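Local coordinates for protein cyclodipeptide synthetase (PDB 2X9Q) that probably joins two tyrosines, delivered as tyrosyl-tRNAs, into the cyclic dipeptide cyclo(L-tyrosyl-L-tyrosyl), an intermediate on the way to mycocyclosin, at residues L107-V120 and A163-S175. Residues are numbered along the deposited sequence; the frame is centred on the assembly and turned at random.
Sequences LTNFDRVDFVYTDV and ARLCVRPMSEFQS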
loop_
_atom_site.group_PDB
_atom_site.type_symbol
_atom_site.label_atom_id
_atom_site.label_comp_id
_atom_site.label_asym_id
_atom_site.label_seq_id
_atom_site.Cartn_x
_atom_site.Cartn_y
_atom_site.Cartn_z
ATOM N N LEU A 107 -13.289 -10.687 -1.653
ATOM C CA LEU A 107 -14.165 -11.192 -2.667
ATOM C C LEU A 107 -15.629 -10.944 -2.313
ATOM O O LEU A 107 -16.448 -10.853 -3.215
ATOM C CB LEU A 107 -13.936 -12.688 -2.877
ATOM C CG LEU A 107 -12.652 -13.055 -3.629
ATOM C CD1 LEU A 107 -12.422 -14.541 -3.636
ATOM C CD2 LEU A 107 -12.558 -12.479 -5.003
ATOM N N THR A 108 -15.952 -10.859 -1.042
ATOM C CA THR A 108 -17.304 -10.493 -0.635
ATOM C C THR A 108 -17.627 -9.037 -1.028
ATOM O O THR A 108 -18.792 -8.736 -1.346
ATOM C CB THR A 108 -17.518 -10.730 0.846
ATOM O OG1 THR A 108 -17.214 -12.111 1.083
ATOM C CG2 THR A 108 -19.019 -10.362 1.326
ATOM N N ASN A 109 -16.614 -8.144 -1.046
ATOM C CA ASN A 109 -16.929 -6.733 -1.112
ATOM C C ASN A 109 -16.509 -6.017 -2.367
ATOM O O ASN A 109 -16.932 -4.924 -2.546
ATOM C CB ASN A 109 -16.488 -6.029 0.168
ATOM C CG ASN A 109 -17.257 -6.523 1.390
ATOM O OD1 ASN A 109 -18.362 -6.066 1.639
ATOM N ND2 ASN A 109 -16.678 -7.417 2.162
ATOM N N PHE A 110 -15.785 -6.651 -3.279
ATOM C CA PHE A 110 -15.293 -5.981 -4.505
ATOM C C PHE A 110 -15.412 -6.885 -5.723
ATOM O O PHE A 110 -15.181 -8.091 -5.584
ATOM C CB PHE A 110 -13.797 -5.580 -4.312
ATOM C CG PHE A 110 -13.574 -4.708 -3.120
ATOM C CD1 PHE A 110 -13.680 -3.346 -3.247
ATOM C CD2 PHE A 110 -13.364 -5.254 -1.869
ATOM C CE1 PHE A 110 -13.511 -2.497 -2.125
ATOM C CE2 PHE A 110 -13.250 -4.440 -0.725
ATOM C CZ PHE A 110 -13.292 -3.083 -0.837
ATOM N N ASP A 111 -15.612 -6.333 -6.920
ATOM C CA ASP A 111 -15.621 -7.190 -8.094
ATOM C C ASP A 111 -14.287 -7.881 -8.340
ATOM O O ASP A 111 -14.220 -9.007 -8.869
ATOM C CB ASP A 111 -16.048 -6.482 -9.360
ATOM C CG ASP A 111 -17.515 -5.963 -9.270
ATOM O OD1 ASP A 111 -18.296 -6.435 -8.407
ATOM O OD2 ASP A 111 -17.803 -5.003 -9.994
ATOM N N ARG A 112 -13.199 -7.192 -7.991
ATOM C CA ARG A 112 -11.885 -7.730 -8.289
ATOM C C ARG A 112 -10.940 -7.330 -7.128
ATOM O O ARG A 112 -11.140 -6.260 -6.524
ATOM C CB ARG A 112 -11.496 -7.102 -9.619
ATOM C CG ARG A 112 -10.427 -7.801 -10.348
ATOM C CD ARG A 112 -9.733 -6.897 -11.456
ATOM N NE ARG A 112 -8.284 -7.167 -11.411
ATOM C CZ ARG A 112 -7.353 -6.647 -12.205
ATOM N NH1 ARG A 112 -7.673 -5.773 -13.174
ATOM N NH2 ARG A 112 -6.081 -7.042 -12.036
ATOM N N VAL A 113 -9.965 -8.182 -6.776
ATOM C CA VAL A 113 -9.084 -7.934 -5.620
ATOM C C VAL A 113 -7.671 -8.278 -6.025
ATOM O O VAL A 113 -7.430 -9.394 -6.579
ATOM C CB VAL A 113 -9.438 -8.770 -4.398
ATOM C CG1 VAL A 113 -8.372 -8.560 -3.244
ATOM C CG2 VAL A 113 -10.844 -8.479 -3.904
ATOM N N ASP A 114 -6.721 -7.375 -5.790
ATOM C CA ASP A 114 -5.276 -7.676 -6.119
ATOM C C ASP A 114 -4.458 -7.576 -4.820
ATOM O O ASP A 114 -4.491 -6.505 -4.147
ATOM C CB ASP A 114 -4.699 -6.718 -7.138
ATOM C CG ASP A 114 -5.118 -7.046 -8.557
ATOM O OD1 ASP A 114 -4.438 -7.874 -9.192
ATOM O OD2 ASP A 114 -6.147 -6.570 -9.014
ATOM N N PHE A 115 -3.827 -8.682 -4.408
ATOM C CA PHE A 115 -2.899 -8.652 -3.315
ATOM C C PHE A 115 -1.644 -8.178 -4.023
ATOM O O PHE A 115 -1.357 -8.682 -5.117
ATOM C CB PHE A 115 -2.565 -10.084 -2.829
ATOM C CG PHE A 115 -3.528 -10.663 -1.892
ATOM C CD1 PHE A 115 -3.573 -10.209 -0.595
ATOM C CD2 PHE A 115 -4.410 -11.686 -2.310
ATOM C CE1 PHE A 115 -4.429 -10.783 0.351
ATOM C CE2 PHE A 115 -5.307 -12.248 -1.386
ATOM C CZ PHE A 115 -5.299 -11.808 -0.054
ATOM N N VAL A 116 -0.912 -7.222 -3.447
ATOM C CA VAL A 116 0.357 -6.775 -4.047
ATOM C C VAL A 116 1.415 -6.812 -2.909
ATOM O O VAL A 116 1.265 -6.171 -1.912
ATOM C CB VAL A 116 0.202 -5.329 -4.598
ATOM C CG1 VAL A 116 1.528 -4.830 -5.102
ATOM C CG2 VAL A 116 -0.893 -5.290 -5.776
ATOM N N TYR A 117 2.453 -7.630 -3.049
ATOM C CA TYR A 117 3.460 -7.695 -2.003
ATOM C C TYR A 117 4.675 -6.884 -2.390
ATOM O O TYR A 117 5.101 -6.825 -3.566
ATOM C CB TYR A 117 3.828 -9.151 -1.595
ATOM C CG TYR A 117 4.416 -9.960 -2.728
ATOM C CD1 TYR A 117 3.579 -10.615 -3.608
ATOM C CD2 TYR A 117 5.828 -10.024 -2.958
ATOM C CE1 TYR A 117 4.075 -11.353 -4.665
ATOM C CE2 TYR A 117 6.347 -10.782 -4.060
ATOM C CZ TYR A 117 5.470 -11.472 -4.844
ATOM O OH TYR A 117 5.877 -12.150 -5.981
ATOM N N THR A 118 5.227 -6.221 -1.398
ATOM C CA THR A 118 6.335 -5.316 -1.681
ATOM C C THR A 118 7.645 -6.146 -1.829
ATOM O O THR A 118 7.988 -6.874 -0.941
ATOM C CB THR A 118 6.408 -4.181 -0.656
ATOM O OG1 THR A 118 5.222 -3.394 -0.804
ATOM C CG2 THR A 118 7.633 -3.196 -0.996
ATOM N N ASP A 119 8.319 -6.081 -2.967
ATOM C CA ASP A 119 9.549 -6.860 -3.122
ATOM C C ASP A 119 10.714 -5.946 -3.572
ATOM O O ASP A 119 11.646 -6.383 -4.304
ATOM C CB ASP A 119 9.312 -7.993 -4.135
ATOM C CG ASP A 119 9.034 -7.451 -5.508
ATOM O OD1 ASP A 119 8.396 -6.345 -5.615
ATOM O OD2 ASP A 119 9.420 -8.094 -6.501
ATOM N N VAL A 120 10.611 -4.659 -3.266
ATOM C CA VAL A 120 11.626 -3.697 -3.716
ATOM C C VAL A 120 12.025 -2.892 -2.474
ATOM O O VAL A 120 11.187 -2.677 -1.574
ATOM C CB VAL A 120 11.056 -2.720 -4.797
ATOM C CG1 VAL A 120 11.052 -3.443 -6.206
ATOM C CG2 VAL A 120 9.658 -2.170 -4.357
ATOM N N ALA A 163 -10.086 -15.786 -11.607
ATOM C CA ALA A 163 -11.121 -14.975 -12.225
ATOM C C ALA A 163 -11.214 -13.582 -11.561
ATOM O O ALA A 163 -11.452 -12.583 -12.256
ATOM C CB ALA A 163 -12.502 -15.701 -12.073
ATOM N N ARG A 164 -11.137 -13.527 -10.221
ATOM C CA ARG A 164 -11.365 -12.249 -9.565
ATOM C C ARG A 164 -10.220 -11.741 -8.641
ATOM O O ARG A 164 -10.118 -10.535 -8.384
ATOM C CB ARG A 164 -12.682 -12.319 -8.798
ATOM C CG ARG A 164 -13.918 -12.539 -9.798
ATOM C CD ARG A 164 -15.114 -12.763 -9.040
ATOM N NE ARG A 164 -15.337 -11.679 -8.119
ATOM C CZ ARG A 164 -15.751 -11.843 -6.872
ATOM N NH1 ARG A 164 -16.021 -13.054 -6.465
ATOM N NH2 ARG A 164 -15.916 -10.820 -6.046
ATOM N N LEU A 165 -9.423 -12.683 -8.129
ATOM C CA LEU A 165 -8.399 -12.475 -7.129
ATOM C C LEU A 165 -7.047 -12.883 -7.685
ATOM O O LEU A 165 -6.933 -13.988 -8.292
ATOM C CB LEU A 165 -8.782 -13.308 -5.934
ATOM C CG LEU A 165 -7.730 -13.377 -4.884
ATOM C CD1 LEU A 165 -7.662 -11.969 -4.191
ATOM C CD2 LEU A 165 -8.266 -14.400 -3.962
ATOM N N CYS A 166 -6.059 -11.957 -7.598
ATOM C CA CYS A 166 -4.736 -12.110 -8.216
ATOM C C CYS A 166 -3.671 -11.671 -7.188
ATOM O O CYS A 166 -3.990 -10.929 -6.242
ATOM C CB CYS A 166 -4.643 -11.195 -9.429
ATOM S SG CYS A 166 -5.689 -11.758 -10.875
ATOM N N VAL A 167 -2.429 -12.144 -7.329
ATOM C CA VAL A 167 -1.320 -11.693 -6.482
ATOM C C VAL A 167 -0.251 -11.256 -7.439
ATOM O O VAL A 167 -0.074 -11.859 -8.492
ATOM C CB VAL A 167 -0.737 -12.768 -5.539
ATOM C CG1 VAL A 167 -0.584 -14.177 -6.207
ATOM C CG2 VAL A 167 0.659 -12.262 -4.898
ATOM N N ARG A 168 0.466 -10.186 -7.117
ATOM C CA ARG A 168 1.672 -9.954 -7.904
ATOM C C ARG A 168 2.654 -9.109 -7.117
ATOM O O ARG A 168 2.249 -8.448 -6.195
ATOM C CB ARG A 168 1.371 -9.282 -9.215
ATOM C CG ARG A 168 1.074 -7.830 -9.091
ATOM C CD ARG A 168 0.445 -7.313 -10.443
ATOM N NE ARG A 168 -0.995 -7.577 -10.451
ATOM C CZ ARG A 168 -1.789 -7.506 -11.535
ATOM N NH1 ARG A 168 -1.314 -7.179 -12.722
ATOM N NH2 ARG A 168 -3.072 -7.770 -11.428
ATOM N N PRO A 169 3.934 -9.153 -7.510
ATOM C CA PRO A 169 4.894 -8.329 -6.785
ATOM C C PRO A 169 4.822 -6.866 -7.212
ATOM O O PRO A 169 4.543 -6.556 -8.384
ATOM C CB PRO A 169 6.255 -8.930 -7.199
ATOM C CG PRO A 169 6.021 -9.492 -8.615
ATOM C CD PRO A 169 4.526 -9.843 -8.693
HETATM N N MSE A 170 5.172 -5.957 -6.293
HETATM C CA MSE A 170 5.217 -4.566 -6.612
HETATM C C MSE A 170 6.154 -4.271 -7.821
HETATM O O MSE A 170 5.851 -3.364 -8.681
HETATM C CB MSE A 170 5.669 -3.740 -5.317
HETATM C CG MSE A 170 5.660 -2.138 -5.582
HETATM SE SE MSE A 170 3.753 -1.597 -5.886
HETATM C CE MSE A 170 3.147 -1.821 -4.054
ATOM N N SER A 171 7.271 -4.994 -7.939
ATOM C CA SER A 171 8.245 -4.793 -9.060
ATOM C C SER A 171 7.627 -5.074 -10.412
ATOM O O SER A 171 8.094 -4.586 -11.383
ATOM C CB SER A 171 9.497 -5.763 -8.969
ATOM O OG SER A 171 9.017 -7.103 -8.873
ATOM N N GLU A 172 6.610 -5.891 -10.482
ATOM C CA GLU A 172 5.984 -6.148 -11.779
ATOM C C GLU A 172 5.383 -4.857 -12.413
ATOM O O GLU A 172 5.302 -4.745 -13.646
ATOM C CB GLU A 172 4.841 -7.133 -11.550
ATOM C CG GLU A 172 4.221 -7.652 -12.808
ATOM C CD GLU A 172 3.499 -8.996 -12.569
ATOM O OE1 GLU A 172 4.130 -10.038 -12.136
ATOM O OE2 GLU A 172 2.292 -8.979 -12.826
ATOM N N PHE A 173 4.973 -3.904 -11.571
ATOM C CA PHE A 173 4.448 -2.607 -12.072
ATOM C C PHE A 173 5.509 -1.715 -12.695
ATOM O O PHE A 173 5.184 -0.770 -13.412
ATOM C CB PHE A 173 3.650 -1.877 -10.978
ATOM C CG PHE A 173 2.416 -2.643 -10.542
ATOM C CD1 PHE A 173 1.401 -2.875 -11.436
ATOM C CD2 PHE A 173 2.301 -3.150 -9.275
ATOM C CE1 PHE A 173 0.240 -3.588 -11.036
ATOM C CE2 PHE A 173 1.159 -3.884 -8.861
ATOM C CZ PHE A 173 0.133 -4.075 -9.704
ATOM N N GLN A 174 6.793 -2.045 -12.535
ATOM C CA GLN A 174 7.825 -1.219 -13.172
ATOM C C GLN A 174 7.760 -1.277 -14.691
ATOM O O GLN A 174 8.225 -0.388 -15.395
ATOM C CB GLN A 174 9.220 -1.565 -12.595
ATOM C CG GLN A 174 9.221 -1.209 -11.043
ATOM C CD GLN A 174 10.452 -1.702 -10.225
ATOM O OE1 GLN A 174 11.207 -2.580 -10.660
ATOM N NE2 GLN A 174 10.643 -1.122 -9.042
ATOM N N SER A 175 7.137 -2.295 -15.247
ATOM C CA SER A 175 6.979 -2.225 -16.682
ATOM C C SER A 175 5.602 -1.646 -17.119
ATOM O O SER A 175 5.267 -1.655 -18.317
ATOM C CB SER A 175 7.134 -3.619 -17.220
ATOM O OG SER A 175 5.983 -4.337 -16.905
HETATM O O HOH W 1 -1.968 -8.749 -8.308
#
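R164 reaches across to the C-terminal end of helix 96-109 and the turn after it, where its guanidinium gathers three backbone carbonyls, a task suited to arginine with its several in-plane N-H groups. Its NH2 donates to L107 O and F110 O, both at 2.9 Å, the first on a lone pair, while NE meets D111 O from above the carbonyl plane. All three acceptors lie near the guanidinium plane, which fixes its rotation, and L107 CD2 sits over one face. From here strand 165-169 runs parallel to strand 112-117, their axes 22° apart, joined by hydrogen bonds from V113 N to R164 O through M170 N to Y117 O. L165, an apolar residue for a buried face, lays CD1 3.6 Å from V113 CG1 and also against F115, whose ring packs on helix 133-158. V167 CG2 touches the edge of the Y117 ring. On the other face R168 sends NH2 to D114 OD1 at 2.6 Å, meeting it from above the carboxylate plane; NE holds a water that also donates to D114 OD1 and F115 O. D114 OD2 forms a salt bridge with R112 and accepts a hydrogen bond from H82; the shared carboxylate probably eases the closeness of the two guanidinium groups. P169, whose nitrogen faces away from strand 112-117 and needs no N-H there, makes a CH-pi contact over the Y117 ring, CA 3.8 Å from the centroid. Long, flexible M170 (selenomethionine) turns back to bring CE within 3.6 Å of V116 CG1, which also meets the edge of the F173 ring. Small S171 adds a hydroxyl beside its N-H: N and OG donate to the syn lone pairs of D119 OD1 and OD2, both oxygens brought there by D119 CG lying between its backbone N and carbonyl carbon (chi1 65°). Nearby, T118 OG1 hydrogen-bonds E233, which, as in relatives, could have a critical role in catalysis. A parallel pair at the margin of the sheet, its strands joined by a helical connection, is characteristic of the Rossmann-like HUP fold, which cyclodipeptide synthases share with class I tRNA synthetases.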